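Local coordinates for N-acetyltransferase domain-containing protein (PDB 3S6F), which binds coenzyme A and calcium and probably acts as an N-acetyltransferase, at residues 78-81 against 85-88. Residues are numbered along the deposited sequence; the frame is centred on the assembly and turned at random.
Sequences LLEV and WRSL. With CA (calcium ion), chain D; COA (coenzyme A), chain B.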
# COMPACT_ATOMS: atom_id res chain seq x y z
N LEU A 78 -1.53 5.31 -7.25
CA LEU A 78 -1.78 6.24 -8.36
C LEU A 78 -2.79 5.70 -9.33
O LEU A 78 -2.70 4.54 -9.74
CB LEU A 78 -0.48 6.54 -9.11
CG LEU A 78 0.70 7.11 -8.34
CD1 LEU A 78 1.96 7.06 -9.22
CD2 LEU A 78 0.42 8.53 -7.81
N LEU A 79 -3.71 6.56 -9.75
CA LEU A 79 -4.66 6.31 -10.83
C LEU A 79 -4.81 7.62 -11.57
O LEU A 79 -5.18 8.63 -10.96
CB LEU A 79 -6.01 5.85 -10.27
CG LEU A 79 -7.18 5.78 -11.27
CD1 LEU A 79 -6.98 4.64 -12.27
CD2 LEU A 79 -8.51 5.68 -10.53
N GLU A 80 -4.61 7.62 -12.89
CA GLU A 80 -4.80 8.85 -13.62
C GLU A 80 -5.12 8.54 -15.07
O GLU A 80 -4.53 7.68 -15.71
CB GLU A 80 -3.56 9.75 -13.57
CG GLU A 80 -3.80 11.15 -14.12
CD GLU A 80 -2.62 12.09 -13.89
OE1 GLU A 80 -1.55 11.62 -13.43
OE2 GLU A 80 -2.76 13.30 -14.19
N VAL A 81 -6.09 9.30 -15.58
CA VAL A 81 -6.46 9.34 -16.99
C VAL A 81 -6.23 10.76 -17.45
O VAL A 81 -6.62 11.72 -16.79
CB VAL A 81 -7.93 8.90 -17.21
CG1 VAL A 81 -8.39 9.14 -18.64
CG2 VAL A 81 -8.11 7.43 -16.78
N TRP A 85 -9.44 12.34 -22.12
CA TRP A 85 -9.86 10.94 -22.17
C TRP A 85 -10.74 10.54 -21.01
O TRP A 85 -11.15 9.38 -20.94
CB TRP A 85 -8.63 10.01 -22.21
CG TRP A 85 -8.01 9.97 -23.57
CD1 TRP A 85 -6.91 10.63 -24.00
CD2 TRP A 85 -8.49 9.23 -24.69
NE1 TRP A 85 -6.65 10.33 -25.32
CE2 TRP A 85 -7.63 9.48 -25.77
CE3 TRP A 85 -9.59 8.40 -24.89
CZ2 TRP A 85 -7.82 8.90 -27.03
CZ3 TRP A 85 -9.77 7.82 -26.14
CH2 TRP A 85 -8.89 8.09 -27.17
N ARG A 86 -10.99 11.46 -20.07
CA ARG A 86 -11.86 11.23 -18.93
C ARG A 86 -13.32 11.16 -19.36
O ARG A 86 -13.70 11.63 -20.44
CB ARG A 86 -11.65 12.33 -17.89
CG ARG A 86 -10.27 12.28 -17.29
CD ARG A 86 -10.03 13.42 -16.31
NE ARG A 86 -8.64 13.40 -15.88
CZ ARG A 86 -7.93 14.43 -15.54
NH1 ARG A 86 -8.47 15.63 -15.34
NH2 ARG A 86 -6.66 14.30 -15.26
N SER A 87 -14.16 10.63 -18.47
CA SER A 87 -15.61 10.64 -18.66
C SER A 87 -16.07 9.65 -19.74
O SER A 87 -17.19 9.79 -20.29
CB SER A 87 -16.16 12.04 -18.94
OG SER A 87 -17.56 12.11 -18.67
N LEU A 88 -15.24 8.66 -20.03
CA LEU A 88 -15.57 7.58 -20.96
C LEU A 88 -15.61 6.22 -20.28
O LEU A 88 -15.83 5.21 -20.93
CB LEU A 88 -14.57 7.53 -22.11
CG LEU A 88 -14.50 8.71 -23.02
CD1 LEU A 88 -13.31 8.63 -23.97
CD2 LEU A 88 -15.84 8.86 -23.79
CA CA D . -19.21 11.01 -20.08
N1A COA B . -14.78 15.44 -8.66
C2A COA B . -16.05 14.92 -8.80
N3A COA B . -16.30 13.76 -9.50
C4A COA B . -15.25 13.13 -10.08
C5A COA B . -13.96 13.65 -9.98
C6A COA B . -13.72 14.80 -9.24
N6A COA B . -12.49 15.31 -9.09
N7A COA B . -13.14 12.81 -10.67
C8A COA B . -13.89 11.82 -11.19
N9A COA B . -15.20 12.00 -10.84
C1B COA B . -16.33 11.13 -11.15
C2B COA B . -17.39 11.83 -11.99
O2B COA B . -18.60 11.28 -11.60
C3B COA B . -17.10 11.40 -13.42
O3B COA B . -18.23 11.47 -14.28
P3B COA B . -18.45 12.75 -15.26
O7A COA B . -18.53 13.95 -14.35
O8A COA B . -17.26 12.84 -16.17
O9A COA B . -19.73 12.46 -15.99
C4B COA B . -16.62 9.99 -13.17
O4B COA B . -15.91 10.04 -11.94
C5B COA B . -15.73 9.45 -14.27
O5B COA B . -15.62 8.04 -14.12
P1A COA B . -14.82 7.23 -15.27
O1A COA B . -14.98 5.80 -14.92
O2A COA B . -15.22 7.67 -16.65
O3A COA B . -13.32 7.65 -14.92
P2A COA B . -12.35 8.67 -15.69
O4A COA B . -13.05 9.96 -15.91
O5A COA B . -11.79 7.96 -16.88
O6A COA B . -11.21 8.78 -14.60
CBP COA B . -10.27 9.71 -12.61
CCP COA B . -11.52 9.12 -13.25
CDP COA B . -9.13 8.68 -12.68
CEP COA B . -10.57 10.02 -11.12
CAP COA B . -9.95 11.00 -13.39
OAP COA B . -10.89 12.01 -13.11
C9P COA B . -8.57 11.50 -13.04
O9P COA B . -7.50 11.04 -13.68
N8P COA B . -8.42 12.46 -12.14
C7P COA B . -7.11 12.99 -11.77
C6P COA B . -6.30 12.06 -10.86
C5P COA B . -7.16 11.54 -9.74
O5P COA B . -7.86 12.32 -9.09
N4P COA B . -7.08 10.22 -9.51
C3P COA B . -7.63 9.59 -8.34
C2P COA B . -6.47 9.23 -7.41
S1P COA B . -5.68 10.69 -6.64
O HOH W 1 -20.32 12.70 -18.69
O HOH W 2 -19.63 9.47 -21.74
O HOH W 3 -21.35 11.46 -21.13
O HOH W 4 -19.57 9.80 -18.05
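Arg86 sets CG against the Val81 side chain, 3.9 Å from Val81 CG1, and carries its guanidinium across the end of strand 73-81. This is the coenzyme A site of the GNAT fold, where the strand runs out into the pyrophosphate-binding loop ahead of helix 90-102. Extended from CG to NE, the arginine chain delivers NE to Val81 O at 2.8 Å; the N-H...O angle of 134° shows a bent bond, and NH2 adds a weak one to the same oxygen. The carbonyl thus receives two donors of one guanidinium, one face of which is covered by the coenzyme, COA N8P lying 3.7 Å above the plane and offset toward the rim. Glu80 OE2 stays 4.2 Å from Arg86 NH2, beyond a salt bridge, though its carboxylate is nearly coplanar with the guanidinium. That carboxylate instead accepts the backbone N-H groups of Phe28 and Glu29, while Arg86 NH2 pairs with the Glu29 side chain. Val81 CG1, anti to the backbone N (chi1 171°), meets Trp85 CB at 3.7 Å, whereas the indole turns outward to a cation-pi contact with Arg5. The backbone of 78-81 also grips the pantetheine: Leu79 O accepts COA N4P, and Val81 N donates almost straight (177°) to COA O9P, the strand-like pairing expected of this family. Farther along, Ser87 N donates to COA O4A of the pyrophosphate, and Gly89 N and Gly91 N, the latter already in helix 90-102, also bind the coenzyme. Calcium is bound by Ser87 O, Ser87 OG and four waters, and Ser87 OG also donates to the 3'-phosphate oxygen COA O8A at 2.6 Å.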